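PDB 1EE8: MUTM (fpg) protein from Thermus thermophilus, which belongs to the MutM (Fpg) protein family, whose members combine a beta-rich N-terminal domain, an H2TH domain and a zinc finger. Local coordinates for residues A[239-244]-A[256-261]; A[43-48]-A[57-62]. All coordinates share one frame; numbering follows the deposited sequence.

Contact 2 (43-48 with 57-62) lies in the large beta sheet of the N-terminal region, and contact 1 (239-244 with 256-261) in the small zinc finger near the C-terminus; their centres are about 46 Å apart, on opposite sides of the chain's centre. Both are partly buried. Contact 1 joins a loop to the end of a hairpin strand through a metal ion and one side-chain hydrogen bond, whereas contact 2 pairs the strands of a single hairpin, 42-50 and 53-58, through backbone hydrogen bonds, with Ile44, Leu58 and Ala57 buried and Arg43, Leu45 and Glu59 exposed.

Contact 1 of 2, residues A[239-244]-A[256-261]; sequences PACGRP and HFCPTC. With ZN (zinc ion), chain C.
Cys241 SG is gripped twice while it faces Cys258 SG across the contact: it binds zinc at 2.3 Å and accepts the backbone N-H of Arg243, with N to SG 3.4 Å. Its sulfur reaches the metal because chi1 of 75° tucks it between the backbone N and the carbonyl carbon. Cys258 SG repeats the pattern from the other segment, binding zinc and accepting the backbone N-H of Cys261, N to SG 3.3 Å, in a nearly straight bond. These N-H donors would be expected to ease the negative charge gathered on the sulfurs. Cys261 SG is the third ligand here, and Cys238 completes the four-cysteine site. Two CxxC pairs, separated by the hairpin of strands 246-249 and 254-257, are thereby pinned together in the manner of a zinc finger, with Cys-x-x-Cys-Gly at 238-242 resembling a zinc knuckle. Beside the site, Ala240 CB touches Cys261 SG at 3.9 Å. Farther out, Arg243 reaches Pro259 and Thr260 with its chain fully extended. Its NH2 gives a 2.7 Å hydrogen bond to Thr260 OG1, which sits almost in the guanidinium plane. Pro259 instead lies over one face of that flat group, offset toward the rim, its CB 3.7 Å from Arg243 NH2. Arg243 NH1 also makes a long, weak ion pair with Glu246 of the hairpin.

Contact 2 of 2, residues A[43-48]-A[57-62]; sequences RILEVD and ALEGGV
Chi1 of -61° in Ile44 and -51° in Leu58 set CG1 of the one and CG of the other opposite their carbonyl carbons, and the two side chains run side by side in the same direction. Ile44 CG1 meets Leu58 CD2 at 3.6 Å on the buried face, where Val17 of helix 3-17 packs on Ile44 and Leu22 on Leu58. Beyond this non-hydrogen-bonded pair, Glu59 N donates to Arg43 O at 3.0 Å. The exposed side chains of Arg43 and Glu59 also lie side by side, but their flat groups stand nearly perpendicular and their charged atoms do not touch. Leu45 folds its CD1 over the backbone of the other segment, 3.6 Å from Glu59 CA. In the other direction Ala57 N binds Glu46 O at 2.7 Å, while Glu46 OE2 makes a salt bridge with Arg14 of helix 3-17. Ala57 O carries the irregularity: it takes Leu45 N at 2.7 Å and, weakly, Glu46 N at 3.4 Å. Two residues of strand 42-50 thus face one residue of strand 53-58, the mark of a classic beta bulge in an antiparallel hairpin.

Contact 1 of 2, residues A[239-244]-A[256-261]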
ATOM      1  N   PRO A 239      42.014 -11.190  27.659  1.00 31.43           N
ATOM      2  CA  PRO A 239      42.606 -12.455  27.217  1.00 31.50           C
ATOM      3  C   PRO A 239      44.068 -12.332  26.787  1.00 31.29           C
ATOM      4  O   PRO A 239      44.728 -13.334  26.521  1.00 30.92           O
ATOM      5  CB  PRO A 239      41.692 -12.871  26.072  1.00 30.68           C
ATOM      6  CG  PRO A 239      41.349 -11.553  25.453  1.00 31.54           C
ATOM      7  CD  PRO A 239      41.058 -10.677  26.660  1.00 31.99           C
ATOM      8  N   ALA A 240      44.575 -11.107  26.732  1.00 31.11           N
ATOM      9  CA  ALA A 240      45.957 -10.892  26.312  1.00 32.50           C
ATOM     10  C   ALA A 240      46.924 -10.568  27.453  1.00 32.77           C
ATOM     11  O   ALA A 240      48.066 -11.030  27.447  1.00 32.29           O
ATOM     12  CB  ALA A 240      46.012  -9.789  25.253  1.00 30.93           C
ATOM     13  N   CYS A 241      46.472  -9.787  28.433  1.00 33.65           N
ATOM     14  CA  CYS A 241      47.340  -9.407  29.547  1.00 34.29           C
ATOM     15  C   CYS A 241      46.809  -9.787  30.925  1.00 35.10           C
ATOM     16  O   CYS A 241      47.464  -9.525  31.938  1.00 34.36           O
ATOM     17  CB  CYS A 241      47.589  -7.902  29.520  1.00 34.98           C
ATOM     18  SG  CYS A 241      46.179  -6.935  30.073  1.00 34.60           S
ATOM     19  N   GLY A 242      45.619 -10.380  30.967  1.00 35.11           N
ATOM     20  CA  GLY A 242      45.037 -10.789  32.233  1.00 36.08           C
ATOM     21  C   GLY A 242      44.495  -9.688  33.132  1.00 36.81           C
ATOM     22  O   GLY A 242      43.949  -9.980  34.195  1.00 36.76           O
ATOM     23  N   ARG A 243      44.644  -8.430  32.727  1.00 37.66           N
ATOM     24  CA  ARG A 243      44.140  -7.315  33.524  1.00 38.87           C
ATOM     25  C   ARG A 243      42.616  -7.222  33.392  1.00 38.69           C
ATOM     26  O   ARG A 243      42.046  -7.669  32.394  1.00 38.92           O
ATOM     27  CB  ARG A 243      44.788  -6.000  33.068  1.00 40.58           C
ATOM     28  CG  ARG A 243      44.253  -4.767  33.784  1.00 43.31           C
ATOM     29  CD  ARG A 243      44.937  -3.475  33.355  1.00 44.88           C
ATOM     30  NE  ARG A 243      44.329  -2.323  34.021  1.00 46.57           N
ATOM     31  CZ  ARG A 243      44.746  -1.066  33.891  1.00 47.69           C
ATOM     32  NH1 ARG A 243      44.121  -0.088  34.539  1.00 47.64           N
ATOM     33  NH2 ARG A 243      45.789  -0.786  33.120  1.00 47.94           N
ATOM     34  N   PRO A 244      41.938  -6.652  34.404  1.00 37.94           N
ATOM     35  CA  PRO A 244      40.473  -6.509  34.386  1.00 37.24           C
ATOM     36  C   PRO A 244      39.926  -5.621  33.265  1.00 36.01           C
ATOM     37  O   PRO A 244      40.293  -4.452  33.152  1.00 35.50           O
ATOM     38  CB  PRO A 244      40.164  -5.923  35.765  1.00 37.59           C
ATOM     39  CG  PRO A 244      41.248  -6.500  36.625  1.00 38.03           C
ATOM     40  CD  PRO A 244      42.473  -6.346  35.746  1.00 38.12           C
ATOM     41  N   HIS A 256      33.547  -1.341  26.027  1.00 30.09           N
ATOM     42  CA  HIS A 256      34.454  -2.271  26.696  1.00 28.88           C
ATOM     43  C   HIS A 256      35.841  -2.206  26.072  1.00 27.47           C
ATOM     44  O   HIS A 256      35.974  -2.098  24.853  1.00 24.83           O
ATOM     45  CB  HIS A 256      33.929  -3.704  26.606  1.00 29.44           C
ATOM     46  CG  HIS A 256      32.559  -3.887  27.178  1.00 29.70           C
ATOM     47  ND1 HIS A 256      31.427  -3.371  26.584  1.00 30.02           N
ATOM     48  CD2 HIS A 256      32.136  -4.536  28.290  1.00 30.55           C
ATOM     49  CE1 HIS A 256      30.366  -3.695  27.302  1.00 30.62           C
ATOM     50  NE2 HIS A 256      30.769  -4.402  28.344  1.00 31.28           N
ATOM     51  N   PHE A 257      36.870  -2.288  26.912  1.00 26.44           N
ATOM     52  CA  PHE A 257      38.246  -2.210  26.435  1.00 26.90           C
ATOM     53  C   PHE A 257      39.238  -2.555  27.542  1.00 27.10           C
ATOM     54  O   PHE A 257      38.893  -2.529  28.725  1.00 24.48           O
ATOM     55  CB  PHE A 257      38.535  -0.787  25.966  1.00 26.85           C
ATOM     56  CG  PHE A 257      38.605   0.202  27.094  1.00 27.97           C
ATOM     57  CD1 PHE A 257      39.833   0.664  27.560  1.00 27.67           C
ATOM     58  CD2 PHE A 257      37.440   0.631  27.733  1.00 28.15           C
ATOM     59  CE1 PHE A 257      39.900   1.541  28.649  1.00 28.56           C
ATOM     60  CE2 PHE A 257      37.497   1.502  28.818  1.00 28.09           C
ATOM     61  CZ  PHE A 257      38.730   1.959  29.278  1.00 27.45           C
ATOM     62  N   CYS A 258      40.466  -2.884  27.146  1.00 27.14           N
ATOM     63  CA  CYS A 258      41.527  -3.174  28.101  1.00 28.46           C
ATOM     64  C   CYS A 258      42.384  -1.923  28.094  1.00 30.12           C
ATOM     65  O   CYS A 258      42.968  -1.566  27.062  1.00 28.50           O
ATOM     66  CB  CYS A 258      42.383  -4.368  27.670  1.00 28.82           C
ATOM     67  SG  CYS A 258      43.863  -4.598  28.720  1.00 26.85           S
ATOM     68  N   PRO A 259      42.458  -1.226  29.238  1.00 31.24           N
ATOM     69  CA  PRO A 259      43.258  -0.001  29.322  1.00 32.60           C
ATOM     70  C   PRO A 259      44.707  -0.224  28.899  1.00 33.13           C
ATOM     71  O   PRO A 259      45.248   0.518  28.076  1.00 33.34           O
ATOM     72  CB  PRO A 259      43.130   0.393  30.792  1.00 32.19           C
ATOM     73  CG  PRO A 259      41.760  -0.130  31.158  1.00 32.33           C
ATOM     74  CD  PRO A 259      41.775  -1.495  30.516  1.00 31.76           C
ATOM     75  N   THR A 260      45.334  -1.255  29.453  1.00 33.38           N
ATOM     76  CA  THR A 260      46.724  -1.528  29.113  1.00 34.66           C
ATOM     77  C   THR A 260      46.930  -1.888  27.649  1.00 33.76           C
ATOM     78  O   THR A 260      47.693  -1.231  26.952  1.00 34.07           O
ATOM     79  CB  THR A 260      47.313  -2.656  29.974  1.00 35.32           C
ATOM     80  OG1 THR A 260      47.230  -2.292  31.356  1.00 36.47           O
ATOM     81  CG2 THR A 260      48.780  -2.881  29.610  1.00 35.85           C
ATOM     82  N   CYS A 261      46.247  -2.927  27.181  1.00 33.46           N
ATOM     83  CA  CYS A 261      46.394  -3.364  25.796  1.00 33.02           C
ATOM     84  C   CYS A 261      45.923  -2.379  24.731  1.00 33.47           C
ATOM     85  O   CYS A 261      46.356  -2.460  23.582  1.00 32.61           O
ATOM     86  CB  CYS A 261      45.676  -4.694  25.590  1.00 32.15           C
ATOM     87  SG  CYS A 261      46.466  -6.070  26.426  1.00 32.06           S
TER
HETATM   88 ZN    ZN C 501      45.007  -6.549  28.114  1.00 43.46          ZN

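Contact 2 of 2, residues A[43-48]-A[57-62]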
ATOM      1  N   ARG A  43       5.387 -12.288  -4.465  1.00 23.83           N
ATOM      2  CA  ARG A  43       6.370 -13.325  -4.200  1.00 25.29           C
ATOM      3  C   ARG A  43       7.667 -12.688  -3.752  1.00 24.45           C
ATOM      4  O   ARG A  43       8.017 -11.591  -4.186  1.00 24.77           O
ATOM      5  CB  ARG A  43       6.599 -14.182  -5.439  1.00 27.85           C
ATOM      6  CG  ARG A  43       5.427 -15.088  -5.735  1.00 33.04           C
ATOM      7  CD  ARG A  43       5.625 -15.905  -6.995  1.00 35.05           C
ATOM      8  NE  ARG A  43       4.430 -16.696  -7.268  1.00 38.44           N
ATOM      9  CZ  ARG A  43       4.086 -17.795  -6.602  1.00 39.84           C
ATOM     10  NH1 ARG A  43       4.855 -18.252  -5.618  1.00 40.86           N
ATOM     11  NH2 ARG A  43       2.955 -18.425  -6.904  1.00 40.36           N
ATOM     12  N   ILE A  44       8.359 -13.370  -2.851  1.00 23.79           N
ATOM     13  CA  ILE A  44       9.627 -12.885  -2.336  1.00 23.17           C
ATOM     14  C   ILE A  44      10.715 -13.322  -3.310  1.00 23.38           C
ATOM     15  O   ILE A  44      10.968 -14.515  -3.467  1.00 24.00           O
ATOM     16  CB  ILE A  44       9.907 -13.475  -0.941  1.00 22.42           C
ATOM     17  CG1 ILE A  44       8.803 -13.030   0.029  1.00 21.35           C
ATOM     18  CG2 ILE A  44      11.289 -13.042  -0.453  1.00 20.90           C
ATOM     19  CD1 ILE A  44       8.951 -13.576   1.432  1.00 23.19           C
ATOM     20  N   LEU A  45      11.350 -12.351  -3.954  1.00 23.73           N
ATOM     21  CA  LEU A  45      12.401 -12.625  -4.926  1.00 25.44           C
ATOM     22  C   LEU A  45      13.803 -12.654  -4.331  1.00 26.63           C
ATOM     23  O   LEU A  45      14.702 -13.294  -4.873  1.00 26.75           O
ATOM     24  CB  LEU A  45      12.343 -11.590  -6.043  1.00 25.43           C
ATOM     25  CG  LEU A  45      10.965 -11.481  -6.707  1.00 25.06           C
ATOM     26  CD1 LEU A  45      11.026 -10.484  -7.855  1.00 23.60           C
ATOM     27  CD2 LEU A  45      10.527 -12.851  -7.203  1.00 23.77           C
ATOM     28  N   GLU A  46      13.995 -11.952  -3.219  1.00 27.46           N
ATOM     29  CA  GLU A  46      15.294 -11.921  -2.562  1.00 27.18           C
ATOM     30  C   GLU A  46      15.201 -11.302  -1.184  1.00 26.89           C
ATOM     31  O   GLU A  46      14.226 -10.620  -0.860  1.00 25.32           O
ATOM     32  CB  GLU A  46      16.296 -11.111  -3.385  1.00 29.40           C
ATOM     33  CG  GLU A  46      17.237 -11.940  -4.234  1.00 31.16           C
ATOM     34  CD  GLU A  46      18.298 -12.676  -3.428  1.00 31.99           C
ATOM     35  OE1 GLU A  46      18.207 -12.716  -2.177  1.00 31.88           O
ATOM     36  OE2 GLU A  46      19.227 -13.228  -4.059  1.00 31.17           O
ATOM     37  N   VAL A  47      16.223 -11.560  -0.374  1.00 26.67           N
ATOM     38  CA  VAL A  47      16.317 -11.000   0.968  1.00 25.88           C
ATOM     39  C   VAL A  47      17.713 -10.390   1.018  1.00 26.54           C
ATOM     40  O   VAL A  47      18.710 -11.104   1.124  1.00 27.88           O
ATOM     41  CB  VAL A  47      16.185 -12.080   2.065  1.00 25.79           C
ATOM     42  CG1 VAL A  47      16.239 -11.430   3.452  1.00 24.20           C
ATOM     43  CG2 VAL A  47      14.881 -12.841   1.898  1.00 24.27           C
ATOM     44  N   ASP A  48      17.782  -9.069   0.894  1.00 25.84           N
ATOM     45  CA  ASP A  48      19.063  -8.378   0.915  1.00 25.88           C
ATOM     46  C   ASP A  48      19.325  -7.739   2.273  1.00 24.80           C
ATOM     47  O   ASP A  48      18.439  -7.662   3.128  1.00 23.50           O
ATOM     48  CB  ASP A  48      19.110  -7.288  -0.158  1.00 28.54           C
ATOM     49  CG  ASP A  48      18.904  -7.832  -1.559  1.00 32.03           C
ATOM     50  OD1 ASP A  48      19.491  -8.882  -1.891  1.00 32.81           O
ATOM     51  OD2 ASP A  48      18.156  -7.196  -2.332  1.00 32.90           O
ATOM     52  N   ALA A  57      12.879  -8.271  -1.184  1.00 23.48           N
ATOM     53  CA  ALA A  57      12.563  -7.783  -2.526  1.00 22.51           C
ATOM     54  C   ALA A  57      11.331  -8.554  -2.989  1.00 22.27           C
ATOM     55  O   ALA A  57      11.337  -9.786  -3.049  1.00 21.41           O
ATOM     56  CB  ALA A  57      13.733  -8.026  -3.475  1.00 24.25           C
ATOM     57  N   LEU A  58      10.275  -7.818  -3.316  1.00 23.08           N
ATOM     58  CA  LEU A  58       9.020  -8.423  -3.731  1.00 23.39           C
ATOM     59  C   LEU A  58       8.671  -8.140  -5.186  1.00 23.92           C
ATOM     60  O   LEU A  58       8.868  -7.035  -5.689  1.00 24.85           O
ATOM     61  CB  LEU A  58       7.904  -7.918  -2.819  1.00 23.15           C
ATOM     62  CG  LEU A  58       8.260  -8.086  -1.339  1.00 24.33           C
ATOM     63  CD1 LEU A  58       7.265  -7.336  -0.475  1.00 23.09           C
ATOM     64  CD2 LEU A  58       8.289  -9.573  -0.991  1.00 24.31           C
ATOM     65  N   GLU A  59       8.139  -9.153  -5.852  1.00 25.54           N
ATOM     66  CA  GLU A  59       7.754  -9.038  -7.248  1.00 26.66           C
ATOM     67  C   GLU A  59       6.835  -7.834  -7.448  1.00 26.24           C
ATOM     68  O   GLU A  59       5.894  -7.628  -6.685  1.00 25.46           O
ATOM     69  CB  GLU A  59       7.051 -10.322  -7.669  1.00 30.02           C
ATOM     70  CG  GLU A  59       6.810 -10.462  -9.154  1.00 34.92           C
ATOM     71  CD  GLU A  59       6.354 -11.862  -9.510  1.00 37.47           C
ATOM     72  OE1 GLU A  59       5.338 -12.320  -8.943  1.00 38.79           O
ATOM     73  OE2 GLU A  59       7.016 -12.506 -10.351  1.00 39.91           O
ATOM     74  N   GLY A  60       7.116  -7.025  -8.467  1.00 26.04           N
ATOM     75  CA  GLY A  60       6.282  -5.865  -8.717  1.00 24.63           C
ATOM     76  C   GLY A  60       6.904  -4.550  -8.289  1.00 25.28           C
ATOM     77  O   GLY A  60       6.221  -3.525  -8.224  1.00 25.10           O
ATOM     78  N   GLY A  61       8.196  -4.580  -7.979  1.00 25.22           N
ATOM     79  CA  GLY A  61       8.903  -3.369  -7.592  1.00 24.87           C
ATOM     80  C   GLY A  61       8.626  -2.828  -6.204  1.00 23.83           C
ATOM     81  O   GLY A  61       8.551  -1.617  -6.012  1.00 24.65           O
ATOM     82  N   VAL A  62       8.482  -3.722  -5.235  1.00 23.53           N
ATOM     83  CA  VAL A  62       8.222  -3.330  -3.858  1.00 21.00           C
ATOM     84  C   VAL A  62       9.277  -3.922  -2.926  1.00 20.42           C
ATOM     85  O   VAL A  62       9.867  -4.962  -3.224  1.00 20.63           O
ATOM     86  CB  VAL A  62       6.827  -3.832  -3.398  1.00 22.34           C
ATOM     87  CG1 VAL A  62       6.725  -3.782  -1.885  1.00 20.59           C
ATOM     88  CG2 VAL A  62       5.722  -2.975  -4.033  1.00 22.77           C
TER
HETATM   89  O   HOH W   1       4.085 -11.878  -6.935  1.00 25.81           O